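Local coordinates for arginine 3rd transport system periplasmic binding protein (Legionella pneumophila subsp. pneumophila str. Philadelphia 1, PDB 3KZG) that probably binds arginine or a related amino acid in the periplasm, as a family 3 solute-binding protein, and delivers it to an ABC transporter, at residues 76-80 against 81-85; 202-205 against 206-209. One frame throughout, in Å; residues are numbered along the deposited sequence.

Contact 1 of 2, residues 76-80 against 81-85; sequences ERKKH and FIFSL
Arg77 and Lys78 both meet the ring of Phe83 at its edge, in the ring plane, with aliphatic carbons and not with their charged ends. Arg77 CB lies 3.7 Å from Phe83 CZ, and Lys78 CG lies 3.6 Å from Phe83 CE2, so two neighbouring methylenes line one rim of the ring. The lysine chain crosses the phenylalanine side chain at about a right angle. Arg77 then bends at chi2 (-58°), and its guanidinium group leaves this pair: it makes a cation-pi contact with Phe56, and Arg77 NH2 donates a hydrogen bond to Gly118 O, just after strand 112-116 of the other lobe. The loop 76-80 leads here into the short strand 82-83, which pairs antiparallel with strand 196-197 in one lobe of the two-lobed periplasmic binding protein fold. Where the two join, Phe81 N donates to Arg77 O at 3.0 Å, nearly along the C=O axis but bent at the hydrogen (139°). The same oxygen also accepts from His80 N at 3.1 Å, so two successive amides grip it. Beside this bond Lys78 CA makes a CH...O contact of 3.2 Å with Phe81 O. The Phe81 ring has the His80 carbonyl oxygen over one face, 3.3 Å from CG, while Arg77 O approaches it obliquely. This ring is buried, packed against Phe56, Leu59 and Lys60 of helix 55-60 and against Met196.

Contact 2 of 2, residues 202-205 against 206-209; sequences FVLI and KKIN
Phe202 meets Lys206 with its ring approached obliquely: Lys206 NZ comes within 4.5 Å of Phe202 CD1, a loose approach. The lysine chain is extended beyond CG and runs past the backbone of the preceding turn, with Lys206 CG 3.1 Å from Phe202 O. The second flat group, the amide of Asn209, lies beside Ile205 one turn back. Asn209 CG is 3.2 Å from Ile205 O, and ND2 is 4.0 Å from the methyl carbon CG2 of Ile205, whose side chain it crosses obliquely. Asn209 OD1 is turned to another partner, probably accepting a hydrogen bond from Leu85 N. These pairs belong to the first two turns of helix 202-217, which in this two-lobed binding-protein fold packs on the lobe that holds strands 66-67 and 82-83. The i to i+4 ladder is complete across them: the amides of Lys206, Lys207, Ile208 and Asn209 donate in turn to the carbonyls of Phe202, Val203, Leu204 and Ile205. The last of these, Asn209 N to Ile205 O, measures 2.9 Å and is the most bent, 142° at the hydrogen. Lys207 folds back over the earlier turn because its chain bends at chi3 (-71°). That puts Lys207 CE 3.8 Å from Val203 CG1 and 4.0 Å from Leu204 CD1, meeting the leucine side chain at about a right angle. Leu204 and Ile208 form the apolar pair, Leu204 CG to Ile208 CD1 at 4.1 Å, and both also touch Leu66 of strand 66-67, so this side of the helix faces the body of its lobe. Lys206 packs against Glu191 of the second subunit.

In the fold
Contact 1 precedes contact 2 in the chain, yet their centres are about 13 Å apart and they touch directly. The seam is made by 82-85 lying along helix 202-217. Its polar link is a probable hydrogen bond from Leu85 N to Asn209 OD1 at 2.8 Å, with Ser84 CA 3.3 Å from the same oxygen. Packing contacts continue the seam: the methyl carbons Ile205 CG2 and Ile82 CD1 lie 3.6 Å from Phe83 O and 3.7 Å from Phe202 N. Strand 196-197, paired with 82-83, comes shortly before the helix in sequence. In this family the solute is held in the cleft between two lobes, which Arg77 of contact 1 spans through its bond to Gly118.

Contact 1 of 2, residues 76-80 against 81-85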
ATOM      1  N   GLU A  76      -8.192 -30.365 -21.432  1.00 30.99           N
ATOM      2  CA  GLU A  76      -8.041 -30.847 -22.798  1.00 32.53           C
ATOM      3  C   GLU A  76      -6.713 -30.418 -23.414  1.00 31.36           C
ATOM      4  O   GLU A  76      -6.048 -31.207 -24.082  1.00 30.58           O
ATOM      5  CB  GLU A  76      -9.194 -30.354 -23.667  1.00 36.38           C
ATOM      6  CG  GLU A  76     -10.533 -30.974 -23.309  1.00 43.63           C
ATOM      7  CD  GLU A  76     -11.651 -30.545 -24.244  1.00 47.20           C
ATOM      8  OE1 GLU A  76     -11.937 -29.328 -24.311  1.00 49.79           O
ATOM      9  OE2 GLU A  76     -12.240 -31.425 -24.908  1.00 49.05           O
ATOM     10  N   ARG A  77      -6.327 -29.170 -23.185  1.00 29.61           N
ATOM     11  CA  ARG A  77      -5.077 -28.659 -23.728  1.00 29.08           C
ATOM     12  C   ARG A  77      -3.850 -29.180 -22.980  1.00 28.53           C
ATOM     13  O   ARG A  77      -2.779 -29.340 -23.567  1.00 27.88           O
ATOM     14  CB  ARG A  77      -5.087 -27.127 -23.712  1.00 29.81           C
ATOM     15  CG  ARG A  77      -6.149 -26.504 -24.614  1.00 31.97           C
ATOM     16  CD  ARG A  77      -5.962 -26.946 -26.059  1.00 32.57           C
ATOM     17  NE  ARG A  77      -6.876 -26.277 -26.978  1.00 34.09           N
ATOM     18  CZ  ARG A  77      -6.844 -26.427 -28.297  1.00 34.55           C
ATOM     19  NH1 ARG A  77      -5.945 -27.228 -28.852  1.00 34.67           N
ATOM     20  NH2 ARG A  77      -7.696 -25.765 -29.066  1.00 33.86           N
ATOM     21  N   LYS A  78      -3.997 -29.456 -21.689  1.00 28.91           N
ATOM     22  CA  LYS A  78      -2.869 -29.948 -20.909  1.00 31.07           C
ATOM     23  C   LYS A  78      -2.437 -31.353 -21.314  1.00 31.82           C
ATOM     24  O   LYS A  78      -1.441 -31.873 -20.812  1.00 30.66           O
ATOM     25  CB  LYS A  78      -3.187 -29.894 -19.412  1.00 31.59           C
ATOM     26  CG  LYS A  78      -3.229 -28.473 -18.866  1.00 33.96           C
ATOM     27  CD  LYS A  78      -3.173 -28.416 -17.342  1.00 35.86           C
ATOM     28  CE  LYS A  78      -4.446 -28.928 -16.694  1.00 37.50           C
ATOM     29  NZ  LYS A  78      -4.429 -28.671 -15.222  1.00 37.68           N
ATOM     30  N   LYS A  79      -3.176 -31.960 -22.237  1.00 34.34           N
ATOM     31  CA  LYS A  79      -2.850 -33.301 -22.712  1.00 35.97           C
ATOM     32  C   LYS A  79      -1.772 -33.263 -23.790  1.00 35.57           C
ATOM     33  O   LYS A  79      -1.163 -34.284 -24.104  1.00 36.03           O
ATOM     34  CB  LYS A  79      -4.108 -33.986 -23.255  1.00 37.68           C
ATOM     35  CG  LYS A  79      -5.207 -34.126 -22.215  1.00 39.76           C
ATOM     36  CD  LYS A  79      -6.426 -34.845 -22.764  1.00 41.43           C
ATOM     37  CE  LYS A  79      -7.489 -34.981 -21.689  1.00 42.36           C
ATOM     38  NZ  LYS A  79      -8.700 -35.682 -22.182  1.00 43.85           N
ATOM     39  N   HIS A  80      -1.528 -32.082 -24.348  1.00 35.42           N
ATOM     40  CA  HIS A  80      -0.521 -31.929 -25.392  1.00 35.63           C
ATOM     41  C   HIS A  80       0.420 -30.772 -25.117  1.00 33.02           C
ATOM     42  O   HIS A  80       1.458 -30.641 -25.763  1.00 33.85           O
ATOM     43  CB  HIS A  80      -1.205 -31.722 -26.744  1.00 39.84           C
ATOM     44  CG  HIS A  80      -1.998 -32.905 -27.197  1.00 44.70           C
ATOM     45  ND1 HIS A  80      -1.411 -34.030 -27.738  1.00 46.71           N
ATOM     46  CD2 HIS A  80      -3.325 -33.168 -27.132  1.00 46.78           C
ATOM     47  CE1 HIS A  80      -2.342 -34.935 -27.983  1.00 48.23           C
ATOM     48  NE2 HIS A  80      -3.513 -34.437 -27.623  1.00 48.01           N
ATOM     49  N   PHE A  81       0.054 -29.932 -24.155  1.00 30.32           N
ATOM     50  CA  PHE A  81       0.869 -28.775 -23.812  1.00 26.44           C
ATOM     51  C   PHE A  81       0.955 -28.541 -22.315  1.00 24.38           C
ATOM     52  O   PHE A  81       0.117 -29.009 -21.543  1.00 22.61           O
ATOM     53  CB  PHE A  81       0.283 -27.510 -24.437  1.00 26.78           C
ATOM     54  CG  PHE A  81       0.169 -27.562 -25.927  1.00 26.53           C
ATOM     55  CD1 PHE A  81       1.298 -27.439 -26.730  1.00 25.78           C
ATOM     56  CD2 PHE A  81      -1.071 -27.729 -26.532  1.00 27.20           C
ATOM     57  CE1 PHE A  81       1.190 -27.481 -28.116  1.00 26.76           C
ATOM     58  CE2 PHE A  81      -1.188 -27.771 -27.917  1.00 25.98           C
ATOM     59  CZ  PHE A  81      -0.056 -27.647 -28.709  1.00 25.94           C
ATOM     60  N   ILE A  82       1.981 -27.800 -21.916  1.00 23.01           N
ATOM     61  CA  ILE A  82       2.140 -27.439 -20.525  1.00 23.13           C
ATOM     62  C   ILE A  82       1.946 -25.931 -20.465  1.00 21.96           C
ATOM     63  O   ILE A  82       2.157 -25.220 -21.461  1.00 22.10           O
ATOM     64  CB  ILE A  82       3.527 -27.835 -19.956  1.00 22.24           C
ATOM     65  CG1 ILE A  82       4.649 -27.217 -20.793  1.00 23.79           C
ATOM     66  CG2 ILE A  82       3.638 -29.356 -19.909  1.00 23.53           C
ATOM     67  CD1 ILE A  82       6.038 -27.465 -20.231  1.00 21.33           C
ATOM     68  N   PHE A  83       1.528 -25.451 -19.299  1.00 19.62           N
ATOM     69  CA  PHE A  83       1.269 -24.034 -19.099  1.00 17.21           C
ATOM     70  C   PHE A  83       2.113 -23.436 -17.982  1.00 16.57           C
ATOM     71  O   PHE A  83       2.580 -24.142 -17.087  1.00 16.21           O
ATOM     72  CB  PHE A  83      -0.210 -23.837 -18.766  1.00 16.42           C
ATOM     73  CG  PHE A  83      -1.135 -24.150 -19.904  1.00 14.80           C
ATOM     74  CD1 PHE A  83      -1.399 -23.199 -20.884  1.00 16.44           C
ATOM     75  CD2 PHE A  83      -1.753 -25.394 -19.993  1.00 14.85           C
ATOM     76  CE1 PHE A  83      -2.274 -23.480 -21.934  1.00 17.81           C
ATOM     77  CE2 PHE A  83      -2.625 -25.684 -21.038  1.00 18.15           C
ATOM     78  CZ  PHE A  83      -2.887 -24.724 -22.011  1.00 17.43           C
ATOM     79  N   SER A  84       2.313 -22.129 -18.045  1.00 13.37           N
ATOM     80  CA  SER A  84       3.053 -21.435 -17.012  1.00 12.76           C
ATOM     81  C   SER A  84       1.995 -21.123 -15.969  1.00 12.22           C
ATOM     82  O   SER A  84       0.830 -21.503 -16.120  1.00 12.66           O
ATOM     83  CB  SER A  84       3.601 -20.115 -17.542  1.00 12.61           C
ATOM     84  OG  SER A  84       2.524 -19.240 -17.829  1.00 12.40           O
ATOM     85  N   LEU A  85       2.390 -20.428 -14.912  1.00 12.26           N
ATOM     86  CA  LEU A  85       1.412 -20.031 -13.914  1.00 12.79           C
ATOM     87  C   LEU A  85       0.481 -19.081 -14.668  1.00 12.72           C
ATOM     88  O   LEU A  85       0.920 -18.353 -15.564  1.00 13.75           O
ATOM     89  CB  LEU A  85       2.091 -19.271 -12.772  1.00 13.46           C
ATOM     90  CG  LEU A  85       3.196 -20.014 -12.014  1.00 14.86           C
ATOM     91  CD1 LEU A  85       3.849 -19.078 -10.998  1.00 13.56           C
ATOM     92  CD2 LEU A  85       2.604 -21.235 -11.334  1.00 12.55           C
TER

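Contact 2 of 2, residues 202-205 against 206-209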
ATOM      1  N   PHE A 202       9.741 -27.697 -19.948  1.00 19.15           N
ATOM      2  CA  PHE A 202       9.514 -27.441 -18.534  1.00 20.69           C
ATOM      3  C   PHE A 202      10.590 -26.580 -17.873  1.00 21.03           C
ATOM      4  O   PHE A 202      10.303 -25.854 -16.920  1.00 21.20           O
ATOM      5  CB  PHE A 202       9.340 -28.768 -17.777  1.00 22.84           C
ATOM      6  CG  PHE A 202      10.512 -29.704 -17.894  1.00 25.98           C
ATOM      7  CD1 PHE A 202      11.648 -29.525 -17.106  1.00 25.91           C
ATOM      8  CD2 PHE A 202      10.476 -30.772 -18.784  1.00 25.72           C
ATOM      9  CE1 PHE A 202      12.727 -30.402 -17.201  1.00 27.70           C
ATOM     10  CE2 PHE A 202      11.551 -31.655 -18.887  1.00 27.91           C
ATOM     11  CZ  PHE A 202      12.677 -31.469 -18.094  1.00 26.67           C
ATOM     12  N   VAL A 203      11.822 -26.633 -18.372  1.00 20.67           N
ATOM     13  CA  VAL A 203      12.864 -25.815 -17.771  1.00 19.90           C
ATOM     14  C   VAL A 203      12.570 -24.340 -18.036  1.00 21.33           C
ATOM     15  O   VAL A 203      12.675 -23.506 -17.132  1.00 19.04           O
ATOM     16  CB  VAL A 203      14.264 -26.160 -18.321  1.00 22.24           C
ATOM     17  CG1 VAL A 203      15.282 -25.143 -17.817  1.00 21.07           C
ATOM     18  CG2 VAL A 203      14.668 -27.567 -17.877  1.00 21.98           C
ATOM     19  N   LEU A 204      12.193 -24.022 -19.273  1.00 18.97           N
ATOM     20  CA  LEU A 204      11.880 -22.644 -19.638  1.00 18.13           C
ATOM     21  C   LEU A 204      10.634 -22.148 -18.900  1.00 17.41           C
ATOM     22  O   LEU A 204      10.597 -21.018 -18.407  1.00 18.11           O
ATOM     23  CB  LEU A 204      11.670 -22.528 -21.155  1.00 18.19           C
ATOM     24  CG  LEU A 204      11.234 -21.166 -21.713  1.00 16.41           C
ATOM     25  CD1 LEU A 204      12.236 -20.092 -21.321  1.00 17.49           C
ATOM     26  CD2 LEU A 204      11.106 -21.255 -23.228  1.00 15.66           C
ATOM     27  N   ILE A 205       9.616 -22.995 -18.832  1.00 16.00           N
ATOM     28  CA  ILE A 205       8.378 -22.642 -18.151  1.00 16.48           C
ATOM     29  C   ILE A 205       8.645 -22.334 -16.670  1.00 16.68           C
ATOM     30  O   ILE A 205       8.088 -21.380 -16.110  1.00 15.47           O
ATOM     31  CB  ILE A 205       7.347 -23.788 -18.289  1.00 15.86           C
ATOM     32  CG1 ILE A 205       6.851 -23.852 -19.739  1.00 17.78           C
ATOM     33  CG2 ILE A 205       6.175 -23.577 -17.344  1.00 16.71           C
ATOM     34  CD1 ILE A 205       6.120 -22.585 -20.202  1.00 17.86           C
ATOM     35  N   LYS A 206       9.507 -23.134 -16.045  1.00 15.99           N
ATOM     36  CA  LYS A 206       9.848 -22.930 -14.642  1.00 16.13           C
ATOM     37  C   LYS A 206      10.536 -21.593 -14.402  1.00 17.39           C
ATOM     38  O   LYS A 206      10.283 -20.933 -13.392  1.00 15.60           O
ATOM     39  CB  LYS A 206      10.716 -24.084 -14.132  1.00 16.84           C
ATOM     40  CG  LYS A 206       9.895 -25.334 -13.845  1.00 20.12           C
ATOM     41  CD  LYS A 206      10.752 -26.499 -13.366  1.00 23.97           C
ATOM     42  CE  LYS A 206       9.890 -27.742 -13.162  1.00 23.37           C
ATOM     43  NZ  LYS A 206      10.688 -28.931 -12.772  1.00 25.79           N
ATOM     44  N   LYS A 207      11.404 -21.189 -15.328  1.00 15.34           N
ATOM     45  CA  LYS A 207      12.092 -19.907 -15.202  1.00 16.42           C
ATOM     46  C   LYS A 207      11.064 -18.777 -15.370  1.00 14.47           C
ATOM     47  O   LYS A 207      11.140 -17.746 -14.706  1.00 13.30           O
ATOM     48  CB  LYS A 207      13.199 -19.797 -16.265  1.00 20.97           C
ATOM     49  CG  LYS A 207      14.351 -20.795 -16.062  1.00 25.21           C
ATOM     50  CD  LYS A 207      15.368 -20.780 -17.210  1.00 29.06           C
ATOM     51  CE  LYS A 207      14.790 -21.400 -18.480  1.00 32.60           C
ATOM     52  NZ  LYS A 207      15.812 -21.604 -19.564  1.00 32.73           N
ATOM     53  N   ILE A 208      10.093 -18.980 -16.258  1.00 14.80           N
ATOM     54  CA  ILE A 208       9.054 -17.978 -16.480  1.00 14.65           C
ATOM     55  C   ILE A 208       8.141 -17.858 -15.252  1.00 13.17           C
ATOM     56  O   ILE A 208       7.641 -16.776 -14.945  1.00 14.84           O
ATOM     57  CB  ILE A 208       8.206 -18.324 -17.726  1.00 13.37           C
ATOM     58  CG1 ILE A 208       9.057 -18.163 -18.990  1.00 14.07           C
ATOM     59  CG2 ILE A 208       6.964 -17.431 -17.795  1.00 16.60           C
ATOM     60  CD1 ILE A 208       8.385 -18.663 -20.250  1.00 12.17           C
ATOM     61  N   ASN A 209       7.924 -18.964 -14.550  1.00 13.58           N
ATOM     62  CA  ASN A 209       7.083 -18.927 -13.362  1.00 12.99           C
ATOM     63  C   ASN A 209       7.751 -18.072 -12.286  1.00 13.61           C
ATOM     64  O   ASN A 209       7.101 -17.223 -11.666  1.00 13.70           O
ATOM     65  CB  ASN A 209       6.814 -20.343 -12.840  1.00 13.36           C
ATOM     66  CG  ASN A 209       5.880 -21.127 -13.746  1.00 12.99           C
ATOM     67  OD1 ASN A 209       5.202 -20.549 -14.601  1.00 14.76           O
ATOM     68  ND2 ASN A 209       5.833 -22.447 -13.562  1.00 10.48           N
TER